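Local coordinates for protein lysin (Bacillus phage PBC5, PDB 6ILU) that probably binds the cell wall of its Bacillus host through SH3b domains, bringing the phage endolysin to its peptidoglycan target, at residues Asn26-Pro31 with Glu66-Tyr71. Numbering follows the deposited sequence.
Sequences NLYERP and EKQWAY
Tyr28 and Trp69 form a single antiparallel bridge in this SH3b domain, joining the 25-29 strand, which also pairs with strand 35-40, to strand 69-71 of the larger sheet. The pair is hydrogen-bonded: Tyr28 N reaches Trp69 O at 2.7 Å, a clearly bent bond. Trp69 N returns to Tyr28 O at 2.9 Å. The two strands run at 124° to each other, far from strictly antiparallel, and beyond the bridge water takes over: one molecule receives Tyr71 N-H and donates to Asn26 O, another links Arg30 N with Glu66 O.

Pro31 lies over one face of the Trp69 indole, its CG 3.8 Å from the centroid of the five-membered ring and almost on the ring normal, a CH-pi contact. The indole edge meets Tyr28 O in plane, and the side chain also packs on Ala50, Tyr52, Met60 and Cys62. With CG beside the backbone N (chi1 -63°), the Tyr28 ring is carried toward Tyr71, whose edge is turned to its face in an offset edge-to-face pair, planes at 64°; Pro34 and Met60 touch both tyrosines. Leu27 CD2 rests against the buried Ala70 CB, while CD1 of the same leucine reaches Gln68 CG. Glu29 and Lys67 lie side by side, pointing the same way, the lysine chain bent near its end, with Lys67 NZ 4.3 Å from Glu29 OE2, beyond a salt bridge. A water there donates to two carboxylates, 3.0 Å from both Glu29 OE1 and Glu66 OE1.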
ATOM      1  N   ASN A  26     -10.095   1.400 -15.980  1.00 28.70           N
ATOM      2  CA  ASN A  26      -9.452   0.201 -16.525  1.00 28.42           C
ATOM      3  C   ASN A  26      -8.584  -0.531 -15.520  1.00 25.04           C
ATOM      4  O   ASN A  26      -7.955   0.081 -14.656  1.00 26.78           O
ATOM      5  CB  ASN A  26      -8.600   0.544 -17.739  1.00 32.05           C
ATOM      6  CG  ASN A  26      -9.420   1.151 -18.850  1.00 41.79           C
ATOM      7  OD1 ASN A  26     -10.498   0.670 -19.150  1.00 41.35           O
ATOM      8  ND2 ASN A  26      -8.948   2.254 -19.410  1.00 47.42           N
ATOM      9  N   LEU A  27      -8.612  -1.858 -15.642  1.00 23.50           N
ATOM     10  CA  LEU A  27      -7.740  -2.748 -14.880  1.00 23.82           C
ATOM     11  C   LEU A  27      -6.759  -3.385 -15.845  1.00 25.39           C
ATOM     12  O   LEU A  27      -7.095  -3.618 -17.024  1.00 30.44           O
ATOM     13  CB  LEU A  27      -8.518  -3.859 -14.158  1.00 25.67           C
ATOM     14  CG  LEU A  27      -9.535  -3.411 -13.121  1.00 29.88           C
ATOM     15  CD1 LEU A  27     -10.260  -4.600 -12.522  1.00 34.43           C
ATOM     16  CD2 LEU A  27      -8.877  -2.545 -12.033  1.00 31.07           C
ATOM     17  N   TYR A  28      -5.588  -3.728 -15.304  1.00 22.70           N
ATOM     18  CA  TYR A  28      -4.447  -4.154 -16.088  1.00 22.80           C
ATOM     19  C   TYR A  28      -3.703  -5.300 -15.436  1.00 20.64           C
ATOM     20  O   TYR A  28      -3.779  -5.522 -14.202  1.00 21.63           O
ATOM     21  CB  TYR A  28      -3.444  -3.006 -16.242  1.00 21.64           C
ATOM     22  CG  TYR A  28      -3.970  -1.810 -16.997  1.00 25.42           C
ATOM     23  CD1 TYR A  28      -3.859  -1.742 -18.375  1.00 27.97           C
ATOM     24  CD2 TYR A  28      -4.583  -0.764 -16.321  1.00 25.61           C
ATOM     25  CE1 TYR A  28      -4.344  -0.629 -19.087  1.00 30.47           C
ATOM     26  CE2 TYR A  28      -5.109   0.335 -17.032  1.00 28.49           C
ATOM     27  CZ  TYR A  28      -4.955   0.392 -18.400  1.00 29.71           C
ATOM     28  OH  TYR A  28      -5.444   1.477 -19.100  1.00 32.55           O
ATOM     29  N   GLU A  29      -2.948  -6.027 -16.256  1.00 20.75           N
ATOM     30  CA  GLU A  29      -1.865  -6.853 -15.705  1.00 22.71           C
ATOM     31  C   GLU A  29      -0.520  -6.224 -16.108  1.00 25.09           C
ATOM     32  O   GLU A  29      -0.487  -5.288 -16.932  1.00 25.77           O
ATOM     33  CB  GLU A  29      -1.972  -8.309 -16.192  1.00 25.53           C
ATOM     34  CG  GLU A  29      -1.913  -8.458 -17.664  1.00 28.71           C
ATOM     35  CD  GLU A  29      -2.138  -9.909 -18.100  1.00 34.99           C
ATOM     36  OE1 GLU A  29      -1.281 -10.752 -17.805  1.00 38.85           O
ATOM     37  OE2 GLU A  29      -3.164 -10.200 -18.741  1.00 39.16           O
ATOM     38  N   ARG A  30       0.578  -6.689 -15.488  1.00 20.57           N
ATOM     39  CA  ARG A  30       1.952  -6.270 -15.865  1.00 19.64           C
ATOM     40  C   ARG A  30       2.194  -4.771 -15.601  1.00 21.58           C
ATOM     41  O   ARG A  30       2.330  -3.947 -16.520  1.00 20.71           O
ATOM     42  CB  ARG A  30       2.261  -6.603 -17.358  1.00 21.67           C
ATOM     43  CG  ARG A  30       3.775  -6.559 -17.636  1.00 22.52           C
ATOM     44  CD  ARG A  30       4.166  -7.062 -19.010  1.00 26.72           C
ATOM     45  NE  ARG A  30       3.713  -6.097 -20.021  1.00 27.15           N
ATOM     46  CZ  ARG A  30       3.867  -6.269 -21.329  1.00 31.58           C
ATOM     47  NH1 ARG A  30       4.462  -7.371 -21.810  1.00 35.31           N
ATOM     48  NH2 ARG A  30       3.428  -5.335 -22.179  1.00 33.75           N
ATOM     49  N   PRO A  31       2.330  -4.404 -14.329  1.00 18.10           N
ATOM     50  CA  PRO A  31       2.252  -2.961 -14.023  1.00 19.87           C
ATOM     51  C   PRO A  31       3.428  -2.144 -14.532  1.00 19.82           C
ATOM     52  O   PRO A  31       3.254  -0.946 -14.724  1.00 22.78           O
ATOM     53  CB  PRO A  31       2.164  -2.935 -12.480  1.00 20.82           C
ATOM     54  CG  PRO A  31       2.683  -4.261 -12.065  1.00 19.68           C
ATOM     55  CD  PRO A  31       2.255  -5.247 -13.122  1.00 18.37           C
ATOM     56  N   GLU A  66      -3.174 -10.534  -9.952  1.00 23.65           N
ATOM     57  CA  GLU A  66      -2.339 -10.071 -11.075  1.00 20.91           C
ATOM     58  C   GLU A  66      -3.054  -9.312 -12.156  1.00 23.08           C
ATOM     59  O   GLU A  66      -2.422  -8.496 -12.810  1.00 20.71           O
ATOM     60  CB  GLU A  66      -1.663 -11.262 -11.777  1.00 22.43           C
ATOM     61  CG  GLU A  66      -0.408 -11.830 -11.028  1.00 23.32           C
ATOM     62  CD  GLU A  66       0.432 -12.723 -11.906  1.00 26.45           C
ATOM     63  OE1 GLU A  66      -0.043 -13.223 -12.993  1.00 29.05           O
ATOM     64  OE2 GLU A  66       1.590 -13.012 -11.477  1.00 27.27           O
ATOM     65  N   LYS A  67      -4.327  -9.628 -12.396  1.00 22.40           N
ATOM     66  CA  LYS A  67      -5.060  -8.837 -13.421  1.00 22.81           C
ATOM     67  C   LYS A  67      -5.901  -7.655 -12.886  1.00 25.08           C
ATOM     68  O   LYS A  67      -6.769  -7.153 -13.613  1.00 25.67           O
ATOM     69  CB  LYS A  67      -5.943  -9.811 -14.234  1.00 26.44           C
ATOM     70  CG  LYS A  67      -5.123 -10.891 -14.910  1.00 30.40           C
ATOM     71  CD  LYS A  67      -5.969 -11.836 -15.732  1.00 41.53           C
ATOM     72  CE  LYS A  67      -6.334 -11.175 -17.059  1.00 44.34           C
ATOM     73  NZ  LYS A  67      -6.980 -12.114 -18.015  1.00 44.86           N
ATOM     74  N   GLN A  68      -5.640  -7.202 -11.662  1.00 21.31           N
ATOM     75  CA  GLN A  68      -6.428  -6.115 -11.068  1.00 21.10           C
ATOM     76  C   GLN A  68      -5.585  -4.915 -10.701  1.00 21.08           C
ATOM     77  O   GLN A  68      -5.867  -4.229  -9.719  1.00 20.65           O
ATOM     78  CB  GLN A  68      -7.190  -6.654  -9.852  1.00 24.41           C
ATOM     79  CG  GLN A  68      -8.426  -7.492 -10.264  1.00 24.24           C
ATOM     80  CD  GLN A  68      -8.130  -8.965 -10.452  1.00 26.54           C
ATOM     81  OE1 GLN A  68      -7.502  -9.572  -9.586  1.00 27.36           O
ATOM     82  NE2 GLN A  68      -8.628  -9.565 -11.554  1.00 25.83           N
ATOM     83  N   TRP A  69      -4.581  -4.607 -11.521  1.00 19.44           N
ATOM     84  CA  TRP A  69      -3.847  -3.339 -11.328  1.00 19.26           C
ATOM     85  C   TRP A  69      -4.563  -2.156 -11.963  1.00 19.82           C
ATOM     86  O   TRP A  69      -5.160  -2.281 -13.039  1.00 21.35           O
ATOM     87  CB  TRP A  69      -2.439  -3.422 -11.956  1.00 17.11           C
ATOM     88  CG  TRP A  69      -1.517  -4.352 -11.224  1.00 16.69           C
ATOM     89  CD1 TRP A  69      -1.247  -5.627 -11.553  1.00 19.99           C
ATOM     90  CD2 TRP A  69      -0.765  -4.055 -10.045  1.00 18.75           C
ATOM     91  NE1 TRP A  69      -0.335  -6.182 -10.650  1.00 20.04           N
ATOM     92  CE2 TRP A  69      -0.034  -5.204  -9.720  1.00 18.42           C
ATOM     93  CE3 TRP A  69      -0.615  -2.896  -9.267  1.00 16.46           C
ATOM     94  CZ2 TRP A  69       0.851  -5.251  -8.616  1.00 18.67           C
ATOM     95  CZ3 TRP A  69       0.231  -2.925  -8.173  1.00 16.99           C
ATOM     96  CH2 TRP A  69       0.949  -4.099  -7.839  1.00 16.39           C
ATOM     97  N   ALA A  70      -4.470  -1.000 -11.294  1.00 20.48           N
ATOM     98  CA  ALA A  70      -5.105   0.207 -11.807  1.00 20.48           C
ATOM     99  C   ALA A  70      -4.221   1.407 -11.468  1.00 18.14           C
ATOM    100  O   ALA A  70      -3.490   1.386 -10.480  1.00 19.41           O
ATOM    101  CB  ALA A  70      -6.497   0.400 -11.209  1.00 25.77           C
ATOM    102  N   TYR A  71      -4.309   2.465 -12.255  1.00 20.84           N
ATOM    103  CA  TYR A  71      -3.474   3.634 -11.929  1.00 19.91           C
ATOM    104  C   TYR A  71      -3.982   4.390 -10.700  1.00 21.68           C
ATOM    105  O   TYR A  71      -5.180   4.705 -10.616  1.00 22.16           O
ATOM    106  CB  TYR A  71      -3.406   4.590 -13.126  1.00 19.68           C
ATOM    107  CG  TYR A  71      -2.600   4.067 -14.279  1.00 24.05           C
ATOM    108  CD1 TYR A  71      -1.215   4.000 -14.205  1.00 24.54           C
ATOM    109  CD2 TYR A  71      -3.214   3.639 -15.451  1.00 24.81           C
ATOM    110  CE1 TYR A  71      -0.451   3.519 -15.279  1.00 25.96           C
ATOM    111  CE2 TYR A  71      -2.452   3.164 -16.516  1.00 26.02           C
ATOM    112  CZ  TYR A  71      -1.077   3.117 -16.426  1.00 26.79           C
ATOM    113  OH  TYR A  71      -0.338   2.691 -17.506  1.00 28.76           O
TER
HETATM  114  O   HOH W   1      -6.372   2.362 -14.415  1.00 25.39           O
HETATM  115  O   HOH W   2       0.062 -11.145 -15.102  1.00 30.56           O
HETATM  116  O   HOH W   3       0.188  -8.671 -13.474  1.00 20.52           O